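PDB 6C72: particle-associated glycoside hydrolase, which probably cleaves the capsular polysaccharide of Acinetobacter baumannii as a trimeric phage tailspike, opening the way for virus entry. Local coordinates for residues Y245-D250 with A273-H278; V189-E194 with K223-S228; C277-F282 with V312-L317. All blocks are in the same frame, centred on the assembly; numbering follows the deposited sequence.

Interaction 1: residues Y245-D250 with A273-H278. With ZN (zinc ion), chain H.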
loop_
_atom_site.group_PDB
_atom_site.type_symbol
_atom_site.label_atom_id
_atom_site.label_comp_id
_atom_site.label_asym_id
_atom_site.label_seq_id
_atom_site.Cartn_x
_atom_site.Cartn_y
_atom_site.Cartn_z
ATOM N N TYR A 245 -15.709 20.087 2.163
ATOM C CA TYR A 245 -16.828 19.348 2.736
ATOM C C TYR A 245 -17.345 18.383 1.678
ATOM O O TYR A 245 -17.727 18.806 0.582
ATOM C CB TYR A 245 -17.923 20.309 3.193
ATOM C CG TYR A 245 -19.131 19.683 3.858
ATOM C CD1 TYR A 245 -19.177 19.510 5.231
ATOM C CD2 TYR A 245 -20.245 19.310 3.113
ATOM C CE1 TYR A 245 -20.281 18.965 5.853
ATOM C CE2 TYR A 245 -21.364 18.759 3.722
ATOM C CZ TYR A 245 -21.373 18.588 5.097
ATOM O OH TYR A 245 -22.485 18.047 5.714
ATOM N N ILE A 246 -17.336 17.090 1.982
ATOM C CA ILE A 246 -17.684 16.074 0.998
ATOM C C ILE A 246 -18.876 15.282 1.514
ATOM O O ILE A 246 -18.759 14.517 2.484
ATOM C CB ILE A 246 -16.504 15.154 0.700
ATOM C CG1 ILE A 246 -15.252 16.002 0.377
ATOM C CG2 ILE A 246 -16.887 14.195 -0.410
ATOM C CD1 ILE A 246 -14.069 15.204 -0.125
ATOM N N ARG A 247 -20.010 15.410 0.833
ATOM C CA ARG A 247 -21.202 14.672 1.234
ATOM C C ARG A 247 -22.005 14.339 -0.014
ATOM O O ARG A 247 -22.625 15.225 -0.604
ATOM C CB ARG A 247 -22.030 15.488 2.223
ATOM C CG ARG A 247 -23.191 14.719 2.785
ATOM C CD ARG A 247 -24.123 15.544 3.628
ATOM N NE ARG A 247 -25.043 14.641 4.286
ATOM C CZ ARG A 247 -26.209 14.991 4.817
ATOM N NH1 ARG A 247 -26.610 16.256 4.761
ATOM N NH2 ARG A 247 -26.976 14.066 5.396
ATOM N N GLY A 248 -22.011 13.067 -0.404
ATOM C CA GLY A 248 -22.811 12.631 -1.530
ATOM C C GLY A 248 -24.262 12.394 -1.135
ATOM O O GLY A 248 -24.717 12.746 -0.044
ATOM N N LYS A 249 -24.996 11.766 -2.054
ATOM C CA LYS A 249 -26.390 11.426 -1.821
ATOM C C LYS A 249 -26.624 9.950 -2.111
ATOM O O LYS A 249 -25.829 9.292 -2.793
ATOM C CB LYS A 249 -27.334 12.280 -2.679
ATOM C CG LYS A 249 -27.254 13.751 -2.388
ATOM C CD LYS A 249 -28.258 14.535 -3.229
ATOM C CE LYS A 249 -28.119 16.036 -3.006
ATOM N NZ LYS A 249 -29.135 16.790 -3.774
ATOM N N ASP A 250 -27.728 9.435 -1.571
ATOM C CA ASP A 250 -28.076 8.043 -1.802
ATOM C C ASP A 250 -28.228 7.778 -3.293
ATOM O O ASP A 250 -28.809 8.577 -4.029
ATOM C CB ASP A 250 -29.376 7.685 -1.089
ATOM C CG ASP A 250 -29.229 7.637 0.421
ATOM O OD1 ASP A 250 -28.090 7.816 0.909
ATOM O OD2 ASP A 250 -30.249 7.383 1.114
ATOM N N ALA A 273 -14.023 18.307 6.198
ATOM C CA ALA A 273 -14.897 17.271 6.727
ATOM C C ALA A 273 -15.274 16.300 5.624
ATOM O O ALA A 273 -15.596 16.714 4.505
ATOM C CB ALA A 273 -16.164 17.861 7.361
ATOM N N LEU A 274 -15.200 15.011 5.943
ATOM C CA LEU A 274 -15.729 13.945 5.107
ATOM C C LEU A 274 -16.982 13.432 5.793
ATOM O O LEU A 274 -16.914 12.963 6.935
ATOM C CB LEU A 274 -14.715 12.814 4.919
ATOM C CG LEU A 274 -13.306 13.189 4.450
ATOM C CD1 LEU A 274 -12.546 11.938 4.044
ATOM C CD2 LEU A 274 -13.373 14.166 3.296
ATOM N N VAL A 275 -18.116 13.498 5.095
ATOM C CA VAL A 275 -19.413 13.200 5.680
ATOM C C VAL A 275 -20.089 12.007 5.012
ATOM O O VAL A 275 -20.694 11.172 5.693
ATOM C CB VAL A 275 -20.321 14.444 5.620
ATOM C CG1 VAL A 275 -21.685 14.153 6.183
ATOM C CG2 VAL A 275 -19.655 15.603 6.354
ATOM N N TYR A 276 -19.964 11.880 3.689
ATOM C CA TYR A 276 -20.618 10.788 2.965
ATOM C C TYR A 276 -19.853 10.617 1.651
ATOM O O TYR A 276 -20.089 11.367 0.700
ATOM C CB TYR A 276 -22.088 11.105 2.735
ATOM C CG TYR A 276 -22.974 10.013 2.138
ATOM C CD1 TYR A 276 -22.476 8.762 1.787
ATOM C CD2 TYR A 276 -24.327 10.266 1.917
ATOM C CE1 TYR A 276 -23.303 7.801 1.237
ATOM C CE2 TYR A 276 -25.162 9.321 1.364
ATOM C CZ TYR A 276 -24.658 8.091 1.024
ATOM O OH TYR A 276 -25.520 7.153 0.480
ATOM N N CYS A 277 -18.929 9.653 1.620
ATOM C CA CYS A 277 -18.038 9.461 0.479
ATOM C C CYS A 277 -17.176 8.238 0.749
ATOM O O CYS A 277 -17.085 7.758 1.881
ATOM C CB CYS A 277 -17.154 10.686 0.227
ATOM S SG CYS A 277 -16.190 11.232 1.684
ATOM N N HIS A 278 -16.535 7.740 -0.304
ATOM C CA HIS A 278 -15.548 6.688 -0.111
ATOM C C HIS A 278 -14.435 6.838 -1.140
ATOM O O HIS A 278 -14.570 7.553 -2.136
ATOM C CB HIS A 278 -16.176 5.270 -0.136
ATOM C CG HIS A 278 -16.734 4.846 -1.463
ATOM N ND1 HIS A 278 -16.012 4.103 -2.372
ATOM C CD2 HIS A 278 -17.961 5.014 -2.012
ATOM C CE1 HIS A 278 -16.757 3.857 -3.434
ATOM N NE2 HIS A 278 -17.945 4.395 -3.239
HETATM ZN ZN ZN H . -19.485 4.387 -4.583
HETATM O O HOH W 1 -20.894 5.611 -3.637
HETATM O O HOH W 2 -20.096 2.238 -4.219
HETATM O O HOH W 3 -21.386 3.999 -5.823
HETATM O O HOH W 4 -18.433 4.390 -6.609
#
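Tyr-245 pairs in parallel with Ala-273, on the same side of the sheet. Its CG stands anti to the backbone N (chi1 -178°), and from there the ring extends past Ala-273 so that CE1 rests 3.5 Å from CG2 of Val-275. Ile-246 faces the other side, into the interior: its CD1 runs alongside CD2 of Leu-274, while its CG2 branch sits 3.6 Å from CB of Cys-277. Its backbone N bonds to Ala-273 O, and its carbonyl oxygen is gripped twice, by Val-275 N at 2.9 Å and by Tyr-276 N at 3.1 Å. This two-donor acceptor sits at a beta bulge, where the register slips by one residue. This is a corner of the right-handed parallel beta-helix expected of such tailspikes: two successive coils stack in parallel, and the later one turns at Tyr-276 from one face of the solenoid to the next. Beyond the bulge, Arg-247 pairs with Tyr-276; its extended chain passes obliquely over CG1 of Val-275 on the way to a salt bridge with Asp-310. Gly-248 N donates to Tyr-276 O at 2.8 Å. Lys-249 points away from this contact, its NZ bound to Glu-194 and to backbone oxygens of the second subunit. Finally Asp-250 OD1 accepts the Tyr-276 hydroxyl at 2.7 Å, at the ring's edge, with the carboxylate turned 76° from the ring; the same oxygen also bonds Thr-309.

Interaction 2: residues V189-E194 with K223-S228; sequences VYLVPE and KIIGDS
Four backbone hydrogen bonds join Tyr-190 and Val-192 to the parallel run from Lys-223 to Gly-226. Lys-223 uses both its peptide groups: its N donates to Tyr-190 O at 3.1 Å, and its O receives Val-192 N at 2.8 Å in a nearly straight bond (168°). The Val-192 carbonyl takes two donors. Ile-225 N approaches in the carbonyl plane at 2.7 Å, whereas Gly-226 N comes from above that plane at 2.9 Å. The shared acceptor lies where the Lys-223 strand gives way to a turn, and the two segments are equivalent edges of successive coils in a parallel beta-helix. At this turn the Gly-226 CA lies just 3.1 Å from Pro-193 O, and a CB on it would point at that oxygen and clash. Apolar groups fill in around the bonds. Leu-191 CD1 lies beside the aliphatic chain of Lys-223, 3.8 Å from its CD, and Val-192 CG2 sits near Ile-224 CG1 on the other side of the sheet. The bend in the Glu-194 chain (chi2 -87°) lays OE1 3.6 Å from CG2 of Ile-225; its OE2 is satisfied by Lys-249 and by Val-170 N and Gln-171 N of the second subunit. Lys-223 NZ reaches Asn-164 OD1 of that same neighbouring subunit.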
loop_
_atom_site.group_PDB
_atom_site.type_symbol
_atom_site.label_atom_id
_atom_site.label_comp_id
_atom_site.label_asym_id
_atom_site.label_seq_id
_atom_site.Cartn_x
_atom_site.Cartn_y
_atom_site.Cartn_z
ATOM N N VAL A 189 -18.279 28.321 -2.112
ATOM C CA VAL A 189 -17.620 28.898 -3.278
ATOM C C VAL A 189 -17.818 28.005 -4.494
ATOM O O VAL A 189 -18.275 28.461 -5.552
ATOM C CB VAL A 189 -16.118 29.127 -3.013
ATOM C CG1 VAL A 189 -15.459 29.769 -4.233
ATOM C CG2 VAL A 189 -15.887 29.976 -1.773
ATOM N N TYR A 190 -17.516 26.714 -4.340
ATOM C CA TYR A 190 -17.460 25.752 -5.439
ATOM C C TYR A 190 -18.294 24.525 -5.064
ATOM O O TYR A 190 -17.859 23.685 -4.271
ATOM C CB TYR A 190 -16.012 25.365 -5.723
ATOM C CG TYR A 190 -15.761 24.749 -7.082
ATOM C CD1 TYR A 190 -16.613 25.000 -8.159
ATOM C CD2 TYR A 190 -14.665 23.895 -7.284
ATOM C CE1 TYR A 190 -16.367 24.445 -9.408
ATOM C CE2 TYR A 190 -14.412 23.319 -8.527
ATOM C CZ TYR A 190 -15.262 23.601 -9.584
ATOM O OH TYR A 190 -15.008 23.039 -10.815
ATOM N N LEU A 191 -19.489 24.412 -5.629
ATOM C CA LEU A 191 -20.383 23.290 -5.367
ATOM C C LEU A 191 -20.261 22.246 -6.472
ATOM O O LEU A 191 -20.386 22.566 -7.657
ATOM C CB LEU A 191 -21.829 23.769 -5.250
ATOM C CG LEU A 191 -22.918 22.701 -5.101
ATOM C CD1 LEU A 191 -22.782 21.935 -3.792
ATOM C CD2 LEU A 191 -24.301 23.326 -5.250
ATOM N N VAL A 192 -20.004 21.005 -6.088
ATOM C CA VAL A 192 -19.959 19.936 -7.076
ATOM C C VAL A 192 -21.218 19.092 -6.916
ATOM O O VAL A 192 -21.246 18.191 -6.069
ATOM C CB VAL A 192 -18.697 19.083 -6.932
ATOM C CG1 VAL A 192 -18.579 18.156 -8.112
ATOM C CG2 VAL A 192 -17.457 19.972 -6.785
ATOM N N PRO A 193 -22.264 19.340 -7.709
ATOM C CA PRO A 193 -23.537 18.634 -7.520
ATOM C C PRO A 193 -23.381 17.139 -7.722
ATOM O O PRO A 193 -22.399 16.661 -8.294
ATOM C CB PRO A 193 -24.452 19.222 -8.606
ATOM C CG PRO A 193 -23.828 20.476 -9.003
ATOM C CD PRO A 193 -22.328 20.297 -8.821
ATOM N N GLU A 194 -24.392 16.402 -7.267
ATOM C CA GLU A 194 -24.449 14.979 -7.560
ATOM C C GLU A 194 -24.502 14.770 -9.070
ATOM O O GLU A 194 -24.991 15.620 -9.819
ATOM C CB GLU A 194 -25.650 14.326 -6.872
ATOM C CG GLU A 194 -27.017 14.849 -7.330
ATOM C CD GLU A 194 -27.472 16.075 -6.558
ATOM O OE1 GLU A 194 -26.598 16.737 -5.946
ATOM O OE2 GLU A 194 -28.695 16.367 -6.570
ATOM N N LYS A 223 -17.581 22.180 -1.630
ATOM C CA LYS A 223 -18.594 21.230 -1.190
ATOM C C LYS A 223 -18.792 20.219 -2.308
ATOM O O LYS A 223 -19.194 20.591 -3.416
ATOM C CB LYS A 223 -19.914 21.931 -0.847
ATOM C CG LYS A 223 -21.023 20.976 -0.476
ATOM C CD LYS A 223 -22.340 21.655 -0.069
ATOM C CE LYS A 223 -23.369 20.558 0.253
ATOM N NZ LYS A 223 -24.759 21.026 0.574
ATOM N N ILE A 224 -18.497 18.954 -2.029
ATOM C CA ILE A 224 -18.493 17.908 -3.046
ATOM C C ILE A 224 -19.667 16.970 -2.810
ATOM O O ILE A 224 -19.757 16.327 -1.757
ATOM C CB ILE A 224 -17.168 17.137 -3.056
ATOM C CG1 ILE A 224 -16.005 18.086 -3.372
ATOM C CG2 ILE A 224 -17.227 16.026 -4.079
ATOM C CD1 ILE A 224 -14.623 17.388 -3.301
ATOM N N ILE A 225 -20.573 16.915 -3.782
ATOM C CA ILE A 225 -21.590 15.870 -3.853
ATOM C C ILE A 225 -21.325 14.914 -5.004
ATOM O O ILE A 225 -21.745 13.749 -4.928
ATOM C CB ILE A 225 -23.009 16.468 -3.985
ATOM C CG1 ILE A 225 -23.182 17.682 -3.077
ATOM C CG2 ILE A 225 -24.104 15.429 -3.687
ATOM C CD1 ILE A 225 -24.532 18.355 -3.273
ATOM N N GLY A 226 -20.625 15.356 -6.050
ATOM C CA GLY A 226 -20.369 14.549 -7.222
ATOM C C GLY A 226 -19.219 13.579 -7.029
ATOM O O GLY A 226 -18.816 13.251 -5.911
ATOM N N ASP A 227 -18.672 13.138 -8.156
ATOM C CA ASP A 227 -17.798 11.978 -8.232
ATOM C C ASP A 227 -16.506 12.333 -8.957
ATOM O O ASP A 227 -16.505 13.149 -9.879
ATOM C CB ASP A 227 -18.518 10.837 -8.968
ATOM C CG ASP A 227 -17.776 9.539 -8.897
ATOM O OD1 ASP A 227 -17.664 8.951 -7.790
ATOM O OD2 ASP A 227 -17.273 9.121 -9.969
ATOM N N SER A 228 -15.407 11.709 -8.529
ATOM C CA SER A 228 -14.085 11.844 -9.164
ATOM C C SER A 228 -13.657 13.308 -9.302
ATOM O O SER A 228 -13.323 13.794 -10.381
ATOM C CB SER A 228 -14.042 11.143 -10.522
ATOM O OG SER A 228 -14.230 9.748 -10.378
#

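Interaction 3: residues C277-F282 with V312-L317. With ZN (zinc ion), chain H.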
loop_
_atom_site.group_PDB
_atom_site.type_symbol
_atom_site.label_atom_id
_atom_site.label_comp_id
_atom_site.label_asym_id
_atom_site.label_seq_id
_atom_site.Cartn_x
_atom_site.Cartn_y
_atom_site.Cartn_z
ATOM N N CYS A 277 -18.929 9.653 1.620
ATOM C CA CYS A 277 -18.038 9.461 0.479
ATOM C C CYS A 277 -17.176 8.238 0.749
ATOM O O CYS A 277 -17.085 7.758 1.881
ATOM C CB CYS A 277 -17.154 10.686 0.227
ATOM S SG CYS A 277 -16.190 11.232 1.684
ATOM N N HIS A 278 -16.535 7.740 -0.304
ATOM C CA HIS A 278 -15.548 6.688 -0.111
ATOM C C HIS A 278 -14.435 6.838 -1.140
ATOM O O HIS A 278 -14.570 7.553 -2.136
ATOM C CB HIS A 278 -16.176 5.270 -0.136
ATOM C CG HIS A 278 -16.734 4.846 -1.463
ATOM N ND1 HIS A 278 -16.012 4.103 -2.372
ATOM C CD2 HIS A 278 -17.961 5.014 -2.012
ATOM C CE1 HIS A 278 -16.757 3.857 -3.434
ATOM N NE2 HIS A 278 -17.945 4.395 -3.239
ATOM N N ASP A 279 -13.304 6.195 -0.836
ATOM C CA ASP A 279 -12.105 6.167 -1.675
ATOM C C ASP A 279 -11.595 7.585 -1.953
ATOM O O ASP A 279 -11.619 8.091 -3.072
ATOM C CB ASP A 279 -12.362 5.378 -2.959
ATOM C CG ASP A 279 -12.345 3.869 -2.720
ATOM O OD1 ASP A 279 -13.395 3.267 -2.378
ATOM O OD2 ASP A 279 -11.252 3.284 -2.856
ATOM N N VAL A 280 -11.098 8.202 -0.884
ATOM C CA VAL A 280 -10.550 9.548 -0.920
ATOM C C VAL A 280 -9.085 9.502 -0.511
ATOM O O VAL A 280 -8.720 8.816 0.452
ATOM C CB VAL A 280 -11.342 10.484 0.012
ATOM C CG1 VAL A 280 -10.811 11.929 -0.082
ATOM C CG2 VAL A 280 -12.824 10.388 -0.296
ATOM N N THR A 281 -8.241 10.230 -1.235
ATOM C CA THR A 281 -6.821 10.255 -0.925
ATOM C C THR A 281 -6.334 11.692 -0.789
ATOM O O THR A 281 -6.579 12.526 -1.666
ATOM C CB THR A 281 -6.005 9.515 -1.990
ATOM O OG1 THR A 281 -6.378 8.134 -1.990
ATOM C CG2 THR A 281 -4.518 9.623 -1.697
ATOM N N PHE A 282 -5.636 11.960 0.305
ATOM C CA PHE A 282 -4.895 13.195 0.504
ATOM C C PHE A 282 -3.412 12.851 0.502
ATOM O O PHE A 282 -2.982 11.969 1.247
ATOM C CB PHE A 282 -5.280 13.866 1.823
ATOM C CG PHE A 282 -6.724 14.289 1.899
ATOM C CD1 PHE A 282 -7.701 13.405 2.354
ATOM C CD2 PHE A 282 -7.105 15.576 1.538
ATOM C CE1 PHE A 282 -9.041 13.796 2.442
ATOM C CE2 PHE A 282 -8.435 15.968 1.624
ATOM C CZ PHE A 282 -9.406 15.076 2.074
ATOM N N VAL A 312 -18.667 6.958 5.508
ATOM C CA VAL A 312 -17.343 7.300 4.996
ATOM C C VAL A 312 -16.415 6.121 5.203
ATOM O O VAL A 312 -16.345 5.572 6.305
ATOM C CB VAL A 312 -16.749 8.551 5.662
ATOM C CG1 VAL A 312 -15.340 8.771 5.131
ATOM C CG2 VAL A 312 -17.612 9.755 5.355
ATOM N N TYR A 313 -15.706 5.733 4.151
ATOM C CA TYR A 313 -14.777 4.624 4.264
ATOM C C TYR A 313 -13.775 4.719 3.123
ATOM O O TYR A 313 -13.997 5.432 2.148
ATOM C CB TYR A 313 -15.512 3.270 4.274
ATOM C CG TYR A 313 -16.480 3.048 3.135
ATOM C CD1 TYR A 313 -17.765 3.584 3.170
ATOM C CD2 TYR A 313 -16.112 2.293 2.022
ATOM C CE1 TYR A 313 -18.648 3.386 2.135
ATOM C CE2 TYR A 313 -16.998 2.088 0.978
ATOM C CZ TYR A 313 -18.266 2.640 1.041
ATOM O OH TYR A 313 -19.158 2.449 -0.000
ATOM N N ASN A 314 -12.656 4.001 3.270
ATOM C CA ASN A 314 -11.577 3.969 2.277
ATOM C C ASN A 314 -10.972 5.365 2.091
ATOM O O ASN A 314 -11.120 6.010 1.060
ATOM C CB ASN A 314 -12.077 3.396 0.935
ATOM C CG ASN A 314 -12.752 2.011 1.080
ATOM O OD1 ASN A 314 -12.598 1.334 2.100
ATOM N ND2 ASN A 314 -13.455 1.571 0.035
ATOM N N VAL A 315 -10.270 5.818 3.128
ATOM C CA VAL A 315 -9.621 7.121 3.128
ATOM C C VAL A 315 -8.146 6.924 3.430
ATOM O O VAL A 315 -7.792 6.224 4.386
ATOM C CB VAL A 315 -10.255 8.080 4.151
ATOM C CG1 VAL A 315 -9.575 9.450 4.091
ATOM C CG2 VAL A 315 -11.768 8.192 3.906
ATOM N N THR A 316 -7.288 7.532 2.618
ATOM C CA THR A 316 -5.854 7.410 2.808
ATOM C C THR A 316 -5.240 8.797 2.892
ATOM O O THR A 316 -5.387 9.608 1.969
ATOM C CB THR A 316 -5.218 6.592 1.683
ATOM O OG1 THR A 316 -5.867 5.318 1.605
ATOM C CG2 THR A 316 -3.743 6.360 1.950
ATOM N N LEU A 317 -4.527 9.052 3.981
ATOM C CA LEU A 317 -3.808 10.299 4.196
ATOM C C LEU A 317 -2.307 9.984 4.222
ATOM O O LEU A 317 -1.813 9.352 5.166
ATOM C CB LEU A 317 -4.283 10.951 5.490
ATOM C CG LEU A 317 -5.797 11.170 5.475
ATOM C CD1 LEU A 317 -6.539 10.270 6.478
ATOM C CD2 LEU A 317 -6.157 12.644 5.673
HETATM ZN ZN ZN H . -19.485 4.387 -4.583
HETATM O O HOH W 5 -8.019 5.967 0.062
HETATM O O HOH W 1 -20.894 5.611 -3.637
HETATM O O HOH W 2 -20.096 2.238 -4.219
HETATM O O HOH W 3 -21.386 3.999 -5.823
HETATM O O HOH W 4 -18.433 4.390 -6.609
#
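Phe-282 and Leu-317 lie side by side facing the interior, with CD1 of the phenyl ring 3.7 Å from CD2 of the leucine. Phe-282 N donates to Thr-316 O, which sits at the edge of the phenyl ring, and Phe-259 of the previous coil stacks on that ring. Further back along both segments, Asn-314 and Asp-279 share a left-handed backbone conformation (phi about 60°), and the 277-282 segment turns its corner at Asp-279. Asn-314 ND2 gives Asp-279 OD1 a straight bond of 3.0 Å (169°), coming from above the carboxylate plane, while Asn-314 OD1 bonds Asn-347. Stacked asparagines at turns are a familiar feature of parallel beta-helices, and this pair is reminiscent of them, with Asp-279 between strands 277-278 and 280-283. The same Asp-279 oxygen accepts His-278 ND1 at 2.7 Å through its anti lone pair and within the imidazole plane. Together with the zinc bond, it holds the ring's rotation, with NE2 2.0 Å from the zinc ion, whose other ligands are four waters. It probably also makes the imidazole a better donor to the metal. Tyr-313, paired with His-278 on the next coil, lies beside it: CB of the histidine stands over the centre of the phenol ring, 3.5 Å from its centroid, in a CH-pi contact. The two rings are parallel within 2° but slid apart, which brings the tyrosine hydroxyl over the imidazole face.

Along the chain, interaction 2 comes first, then interaction 1, and interaction 3 begins where interaction 1 ends, sharing Cys-277 and His-278. The centres of 2 and 1 lie about 10 Å apart, as do those of 1 and 3, and those of 2 and 3 about 16 Å. Strand 220-224 hydrogen-bonds to 244-247, which in turn pairs with 272-275, so interactions 2 and 1 follow the same face of the solenoid through successive coils. Interaction 3 starts beyond the corner at Tyr-276 and itself runs across another at Asp-279; its Val-312 CG2 packs against Val-275 and Tyr-276. All three reach the second subunit, placing this part of the beta-helix at the trimer interface, and 1 and 3 share the zinc-binding histidine.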